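Local coordinates for protein general negative regulator of transcription subunit 4 (Saccharomyces cerevisiae, PDB 5AIE) that acts as the E3 ubiquitin-protein ligase component of the CCR4-NOT complex, its zinc-binding RING domain forming the piece described here, at residues A[7-12]-A[28-33]; A[22-27]-A[46-51]. All coordinates share one frame; numbering follows the deposited sequence.

Overall arrangement
Both contacts belong to one small RING domain, and each surrounds a zinc ion; their centres lie about 12 Å apart, on opposite sides of the chain's centre. Along the chain the segments alternate, 7-12, 22-27, 28-33 and 46-51, so interaction 1 joins the first to the third and interaction 2 the second to the fourth. This is the cross-brace topology of RING domains, in which two interleaved metal sites tie together a fold without strands and with a single helix, 32-40. Y28 links the two contacts, meeting P8 in interaction 1 and packing on P49, A50 and the sulfur of C48 in interaction 2. Another protein's chain packs against L9, Y28 and P49, consistent with the E2-binding groove of RING ligases.

Interaction 1: residues A[7-12]-A[28-33]; sequences CPLCIE and YQICQF. With ZN (zinc ion), chain C.
The sulfur of C7 is approached by three groups. It is a ligand of the zinc ion, though at a long C7 SG to zinc distance of 2.7 Å, and accepts a weak hydrogen bond from the backbone of C31 (C31 N to C7 SG 3.2 Å, N-H...S angle 148°); a second weak N-H contact comes from L9 within its own turn. With SG anti to the backbone N (chi1 -176°), C7 reaches across to the other segment. C10 supplies another ligand, C10 SG at 2.4 Å from zinc, and C34 a third. In a RING C31 would be expected as the fourth, but as modelled its CB lies nearer the zinc than its SG, which is 3.1 Å away, so this side chain's placement is doubtful.

Beyond the metal the contact is mainly apolar. CD1 of L9 rests against CG2 of I30 at 3.7 Å, the two side chains running at a slant, while P8 and Y28 slide past each other in opposite directions, P8 CG lying 3.4 Å from Y28 OH.

C31 is the N-cap residue of helix 32-40 and C34, in its first turn, binds the same zinc, which holds the 7-12 loop against the helix start; I30 packs on Y35.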
ATOM      1  N   CYS A   7       0.615 -19.250   7.402  1.00 95.89           N
ATOM      2  CA  CYS A   7      -0.462 -18.338   7.037  1.00 92.44           C
ATOM      3  C   CYS A   7       0.112 -16.989   6.622  1.00 94.45           C
ATOM      4  O   CYS A   7       0.857 -16.369   7.377  1.00 96.76           O
ATOM      5  CB  CYS A   7      -1.442 -18.164   8.198  1.00 99.33           C
ATOM      6  SG  CYS A   7      -2.880 -17.134   7.816  1.00 97.38           S
ATOM      7  N   PRO A   8      -0.235 -16.530   5.411  1.00 97.80           N
ATOM      8  CA  PRO A   8       0.309 -15.285   4.855  1.00 88.04           C
ATOM      9  C   PRO A   8      -0.227 -14.025   5.533  1.00 89.35           C
ATOM     10  O   PRO A   8       0.206 -12.924   5.194  1.00 89.08           O
ATOM     11  CB  PRO A   8      -0.137 -15.338   3.391  1.00 79.97           C
ATOM     12  CG  PRO A   8      -1.378 -16.158   3.414  1.00 83.02           C
ATOM     13  CD  PRO A   8      -1.164 -17.193   4.480  1.00 90.22           C
ATOM     14  N   LEU A   9      -1.150 -14.183   6.476  1.00 88.48           N
ATOM     15  CA  LEU A   9      -1.763 -13.035   7.135  1.00 91.12           C
ATOM     16  C   LEU A   9      -1.219 -12.818   8.546  1.00 95.04           C
ATOM     17  O   LEU A   9      -0.824 -11.707   8.901  1.00 91.40           O
ATOM     18  CB  LEU A   9      -3.284 -13.200   7.187  1.00 92.74           C
ATOM     19  CG  LEU A   9      -3.993 -13.476   5.860  1.00 85.35           C
ATOM     20  CD1 LEU A   9      -5.501 -13.419   6.041  1.00 86.36           C
ATOM     21  CD2 LEU A   9      -3.540 -12.495   4.791  1.00 91.11           C
ATOM     22  N   CYS A  10      -1.201 -13.879   9.346  1.00 97.96           N
ATOM     23  CA  CYS A  10      -0.784 -13.773  10.742  1.00104.43           C
ATOM     24  C   CYS A  10       0.561 -14.445  11.003  1.00107.50           C
ATOM     25  O   CYS A  10       1.042 -14.457  12.138  1.00109.85           O
ATOM     26  CB  CYS A  10      -1.852 -14.375  11.658  1.00 98.24           C
ATOM     27  SG  CYS A  10      -2.251 -16.101  11.303  1.00109.61           S
ATOM     28  N   ILE A  11       1.159 -14.992   9.947  1.00101.47           N
ATOM     29  CA  ILE A  11       2.452 -15.677  10.021  1.00 99.87           C
ATOM     30  C   ILE A  11       2.453 -16.737  11.123  1.00110.10           C
ATOM     31  O   ILE A  11       3.330 -16.764  11.987  1.00113.79           O
ATOM     32  CB  ILE A  11       3.615 -14.683  10.250  1.00 97.09           C
ATOM     33  CG1 ILE A  11       3.376 -13.387   9.474  1.00102.77           C
ATOM     34  CG2 ILE A  11       4.944 -15.299   9.830  1.00100.59           C
ATOM     35  CD1 ILE A  11       3.373 -13.564   7.968  1.00 98.74           C
ATOM     36  N   GLU A  12       1.448 -17.606  11.091  1.00107.73           N
ATOM     37  CA  GLU A  12       1.339 -18.687  12.061  1.00112.60           C
ATOM     38  C   GLU A  12       1.487 -20.039  11.374  1.00112.81           C
ATOM     39  O   GLU A  12       1.059 -20.206  10.232  1.00111.36           O
ATOM     40  CB  GLU A  12       0.004 -18.612  12.806  1.00115.96           C
ATOM     41  CG  GLU A  12      -0.084 -17.466  13.796  1.00119.21           C
ATOM     42  CD  GLU A  12       0.952 -17.571  14.896  1.00122.82           C
ATOM     43  OE1 GLU A  12       1.164 -18.689  15.408  1.00123.56           O
ATOM     44  OE2 GLU A  12       1.559 -16.535  15.243  1.00125.32           O
ATOM     45  N   TYR A  28      -6.138 -19.975  -2.496  1.00 83.35           N
ATOM     46  CA  TYR A  28      -5.478 -19.142  -1.497  1.00 80.09           C
ATOM     47  C   TYR A  28      -5.823 -19.627  -0.091  1.00 96.69           C
ATOM     48  O   TYR A  28      -6.993 -19.664   0.290  1.00 90.19           O
ATOM     49  CB  TYR A  28      -5.876 -17.676  -1.675  1.00 76.78           C
ATOM     50  CG  TYR A  28      -4.981 -16.700  -0.949  1.00 82.78           C
ATOM     51  CD1 TYR A  28      -3.670 -16.499  -1.356  1.00 84.46           C
ATOM     52  CD2 TYR A  28      -5.450 -15.971   0.136  1.00 84.13           C
ATOM     53  CE1 TYR A  28      -2.846 -15.608  -0.699  1.00 82.17           C
ATOM     54  CE2 TYR A  28      -4.632 -15.074   0.799  1.00 84.19           C
ATOM     55  CZ  TYR A  28      -3.331 -14.897   0.377  1.00 89.22           C
ATOM     56  OH  TYR A  28      -2.513 -14.006   1.031  1.00 93.04           O
ATOM     57  N   GLN A  29      -4.802 -20.000   0.675  1.00 94.88           N
ATOM     58  CA  GLN A  29      -5.014 -20.585   1.997  1.00 93.14           C
ATOM     59  C   GLN A  29      -4.664 -19.636   3.140  1.00 94.98           C
ATOM     60  O   GLN A  29      -3.586 -19.042   3.164  1.00 91.45           O
ATOM     61  CB  GLN A  29      -4.200 -21.874   2.141  1.00 93.40           C
ATOM     62  CG  GLN A  29      -4.680 -23.016   1.265  1.00 95.62           C
ATOM     63  CD  GLN A  29      -3.944 -24.311   1.546  1.00105.30           C
ATOM     64  OE1 GLN A  29      -2.764 -24.451   1.227  1.00104.10           O
ATOM     65  NE2 GLN A  29      -4.640 -25.267   2.154  1.00105.58           N
ATOM     66  N   ILE A  30      -5.588 -19.504   4.086  1.00 97.59           N
ATOM     67  CA  ILE A  30      -5.368 -18.714   5.293  1.00 98.60           C
ATOM     68  C   ILE A  30      -5.797 -19.512   6.522  1.00 97.42           C
ATOM     69  O   ILE A  30      -6.445 -20.550   6.396  1.00100.17           O
ATOM     70  CB  ILE A  30      -6.137 -17.379   5.254  1.00 93.83           C
ATOM     71  CG1 ILE A  30      -7.642 -17.632   5.150  1.00 80.46           C
ATOM     72  CG2 ILE A  30      -5.656 -16.514   4.097  1.00 89.63           C
ATOM     73  CD1 ILE A  30      -8.468 -16.367   5.071  1.00 75.50           C
ATOM     74  N   CYS A  31      -5.438 -19.025   7.707  1.00103.15           N
ATOM     75  CA  CYS A  31      -5.785 -19.709   8.950  1.00103.97           C
ATOM     76  C   CYS A  31      -7.288 -19.716   9.205  1.00 99.38           C
ATOM     77  O   CYS A  31      -8.035 -18.935   8.617  1.00 90.94           O
ATOM     78  CB  CYS A  31      -5.069 -19.067  10.139  1.00 99.36           C
ATOM     79  SG  CYS A  31      -3.481 -19.822  10.552  1.00131.69           S
ATOM     80  N   GLN A  32      -7.721 -20.604  10.094  1.00108.50           N
ATOM     81  CA  GLN A  32      -9.127 -20.709  10.455  1.00101.40           C
ATOM     82  C   GLN A  32      -9.580 -19.472  11.220  1.00 97.15           C
ATOM     83  O   GLN A  32     -10.757 -19.112  11.195  1.00100.07           O
ATOM     84  CB  GLN A  32      -9.377 -21.967  11.290  1.00106.72           C
ATOM     85  N   PHE A  33      -8.636 -18.824  11.895  1.00 94.56           N
ATOM     86  CA  PHE A  33      -8.932 -17.620  12.663  1.00 97.95           C
ATOM     87  C   PHE A  33      -8.983 -16.390  11.760  1.00 92.15           C
ATOM     88  O   PHE A  33      -9.847 -15.529  11.925  1.00 82.61           O
ATOM     89  CB  PHE A  33      -7.898 -17.423  13.772  1.00101.02           C
ATOM     90  CG  PHE A  33      -7.826 -18.566  14.745  1.00101.30           C
ATOM     91  CD1 PHE A  33      -8.868 -18.809  15.625  1.00102.39           C
ATOM     92  CD2 PHE A  33      -6.716 -19.395  14.783  1.00102.12           C
ATOM     93  CE1 PHE A  33      -8.808 -19.859  16.522  1.00101.27           C
ATOM     94  CE2 PHE A  33      -6.649 -20.448  15.679  1.00109.73           C
ATOM     95  CZ  PHE A  33      -7.697 -20.678  16.549  1.00107.10           C
TER
HETATM   96 ZN    ZN C1083      -4.209 -16.820  10.148  1.00 93.17          ZN

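Interaction 2: residues A[22-27]-A[46-51]; sequences FPCPCG and GRCPAC. With ZN (zinc ion), chain D.
The second zinc site of the RING domain is a four-cysteine centre, two thiolates coming from each segment. C24 SG and C26 SG both lie 2.4 Å from the metal, with C48 SG at 2.5 Å and C51 SG at 2.3 Å, so that no other residue is needed to make up a four-coordinate shell. No hydrogen bond joins the two segments; the ion itself is the principal link between them.

The torsions repeat on both sides. The first cysteine of each pair, C24 or C48, extends its sulfur anti to the backbone N (chi1 -169° for C24), whereas C26 and C51 tuck theirs between the backbone N and the carbonyl carbon (chi1 69° for C26). The four sulfurs surround the ion in a roughly tetrahedral cluster, C24 SG lying 3.7 Å from C51 SG, and C26 SG 3.6 Å from C48 SG.

Each pair also has local support. A type I turn from C24 to G27, closed by G27 N to C24 O, presents C24 and C26 together. In the other segment A50 N donates a hydrogen bond to C48 SG (A50 N to C48 SG 3.4 Å, N-H...S angle 160°), which probably stabilises charge on that thiolate.

The loop 22-27 precedes helix 32-40 and the loop 46-51 follows it, so the zinc fastens together the chain on both flanks of that helix, with P23 and P49 both touching Y55.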
ATOM      1  N   PHE A  22      -9.606 -25.231   2.137  1.00 99.52           N
ATOM      2  CA  PHE A  22      -9.662 -24.397   0.941  1.00 95.16           C
ATOM      3  C   PHE A  22     -10.957 -23.591   0.892  1.00 94.23           C
ATOM      4  O   PHE A  22     -11.918 -23.993   0.236  1.00 92.46           O
ATOM      5  CB  PHE A  22      -9.534 -25.252  -0.321  1.00 96.90           C
ATOM      6  CG  PHE A  22      -8.190 -25.900  -0.482  1.00103.31           C
ATOM      7  CD1 PHE A  22      -7.137 -25.205  -1.053  1.00 95.15           C
ATOM      8  CD2 PHE A  22      -7.978 -27.204  -0.065  1.00103.76           C
ATOM      9  CE1 PHE A  22      -5.897 -25.797  -1.205  1.00 93.63           C
ATOM     10  CE2 PHE A  22      -6.742 -27.801  -0.214  1.00104.68           C
ATOM     11  CZ  PHE A  22      -5.700 -27.097  -0.785  1.00 97.94           C
ATOM     12  N   PRO A  23     -10.981 -22.442   1.584  1.00 94.18           N
ATOM     13  CA  PRO A  23     -12.178 -21.599   1.677  1.00 95.83           C
ATOM     14  C   PRO A  23     -12.579 -20.968   0.345  1.00 94.41           C
ATOM     15  O   PRO A  23     -13.739 -20.595   0.168  1.00 97.13           O
ATOM     16  CB  PRO A  23     -11.766 -20.523   2.686  1.00 97.04           C
ATOM     17  CG  PRO A  23     -10.283 -20.465   2.591  1.00 93.81           C
ATOM     18  CD  PRO A  23      -9.844 -21.871   2.325  1.00 89.91           C
ATOM     19  N   CYS A  24     -11.628 -20.854  -0.576  1.00 95.57           N
ATOM     20  CA  CYS A  24     -11.889 -20.261  -1.882  1.00 93.91           C
ATOM     21  C   CYS A  24     -11.364 -21.166  -2.994  1.00 89.74           C
ATOM     22  O   CYS A  24     -10.284 -21.741  -2.868  1.00 94.24           O
ATOM     23  CB  CYS A  24     -11.248 -18.872  -1.972  1.00 94.98           C
ATOM     24  SG  CYS A  24     -11.752 -17.889  -3.400  1.00100.73           S
ATOM     25  N   PRO A  25     -12.136 -21.307  -4.085  1.00 92.10           N
ATOM     26  CA  PRO A  25     -11.756 -22.144  -5.233  1.00 95.91           C
ATOM     27  C   PRO A  25     -10.437 -21.741  -5.896  1.00 92.47           C
ATOM     28  O   PRO A  25      -9.881 -22.527  -6.665  1.00 91.34           O
ATOM     29  CB  PRO A  25     -12.927 -21.953  -6.211  1.00 87.47           C
ATOM     30  CG  PRO A  25     -13.664 -20.742  -5.724  1.00 93.97           C
ATOM     31  CD  PRO A  25     -13.490 -20.751  -4.243  1.00 93.22           C
ATOM     32  N   CYS A  26      -9.943 -20.542  -5.603  1.00 88.89           N
ATOM     33  CA  CYS A  26      -8.704 -20.060  -6.205  1.00 84.98           C
ATOM     34  C   CYS A  26      -7.485 -20.776  -5.629  1.00 81.67           C
ATOM     35  O   CYS A  26      -6.455 -20.888  -6.292  1.00 89.59           O
ATOM     36  CB  CYS A  26      -8.565 -18.550  -6.008  1.00 83.60           C
ATOM     37  SG  CYS A  26      -8.269 -18.045  -4.306  1.00 88.76           S
ATOM     38  N   GLY A  27      -7.604 -21.248  -4.393  1.00 85.64           N
ATOM     39  CA  GLY A  27      -6.533 -22.000  -3.766  1.00 89.33           C
ATOM     40  C   GLY A  27      -5.760 -21.230  -2.712  1.00 89.27           C
ATOM     41  O   GLY A  27      -4.830 -21.763  -2.103  1.00 90.21           O
ATOM     42  N   GLY A  46     -15.137  -9.447   3.963  1.00101.09           N
ATOM     43  CA  GLY A  46     -15.448 -10.861   4.052  1.00 99.69           C
ATOM     44  C   GLY A  46     -15.315 -11.598   2.732  1.00102.85           C
ATOM     45  O   GLY A  46     -16.204 -12.352   2.343  1.00100.06           O
ATOM     46  N   ARG A  47     -14.203 -11.375   2.041  1.00101.47           N
ATOM     47  CA  ARG A  47     -13.921 -12.068   0.786  1.00103.63           C
ATOM     48  C   ARG A  47     -12.447 -12.446   0.691  1.00100.60           C
ATOM     49  O   ARG A  47     -11.626 -11.981   1.481  1.00 98.31           O
ATOM     50  CB  ARG A  47     -14.335 -11.207  -0.411  1.00102.34           C
ATOM     51  CG  ARG A  47     -14.001  -9.731  -0.269  1.00100.25           C
ATOM     52  CD  ARG A  47     -14.472  -8.935  -1.478  1.00102.75           C
ATOM     53  NE  ARG A  47     -15.871  -9.201  -1.808  1.00102.25           N
ATOM     54  CZ  ARG A  47     -16.556  -8.544  -2.739  1.00103.42           C
ATOM     55  NH1 ARG A  47     -15.973  -7.575  -3.432  1.00107.55           N
ATOM     56  NH2 ARG A  47     -17.824  -8.852  -2.974  1.00104.21           N
ATOM     57  N   CYS A  48     -12.117 -13.295  -0.278  1.00 94.97           N
ATOM     58  CA  CYS A  48     -10.754 -13.792  -0.436  1.00 97.96           C
ATOM     59  C   CYS A  48      -9.759 -12.678  -0.761  1.00 92.42           C
ATOM     60  O   CYS A  48      -9.974 -11.895  -1.685  1.00 83.19           O
ATOM     61  CB  CYS A  48     -10.703 -14.864  -1.526  1.00 94.18           C
ATOM     62  SG  CYS A  48      -9.051 -15.529  -1.835  1.00 89.31           S
ATOM     63  N   PRO A  49      -8.658 -12.612   0.003  1.00 93.96           N
ATOM     64  CA  PRO A  49      -7.606 -11.603  -0.176  1.00 91.60           C
ATOM     65  C   PRO A  49      -6.909 -11.685  -1.534  1.00 91.11           C
ATOM     66  O   PRO A  49      -6.147 -10.783  -1.880  1.00 85.22           O
ATOM     67  CB  PRO A  49      -6.618 -11.923   0.952  1.00 86.72           C
ATOM     68  CG  PRO A  49      -7.424 -12.651   1.970  1.00 90.61           C
ATOM     69  CD  PRO A  49      -8.414 -13.454   1.186  1.00 95.12           C
ATOM     70  N   ALA A  50      -7.163 -12.750  -2.285  1.00 90.10           N
ATOM     71  CA  ALA A  50      -6.535 -12.930  -3.588  1.00 84.37           C
ATOM     72  C   ALA A  50      -7.441 -12.470  -4.727  1.00 87.05           C
ATOM     73  O   ALA A  50      -7.208 -11.420  -5.327  1.00 82.65           O
ATOM     74  CB  ALA A  50      -6.138 -14.386  -3.785  1.00 87.32           C
ATOM     75  N   CYS A  51      -8.472 -13.255  -5.021  1.00 86.18           N
ATOM     76  CA  CYS A  51      -9.327 -12.988  -6.176  1.00 86.31           C
ATOM     77  C   CYS A  51     -10.627 -12.276  -5.807  1.00 88.48           C
ATOM     78  O   CYS A  51     -11.523 -12.152  -6.642  1.00 99.42           O
ATOM     79  CB  CYS A  51      -9.646 -14.294  -6.906  1.00 93.53           C
ATOM     80  SG  CYS A  51     -10.673 -15.447  -5.975  1.00 93.19           S
TER
HETATM   81 ZN    ZN D1084      -9.937 -16.403  -3.976  1.00 96.10          ZN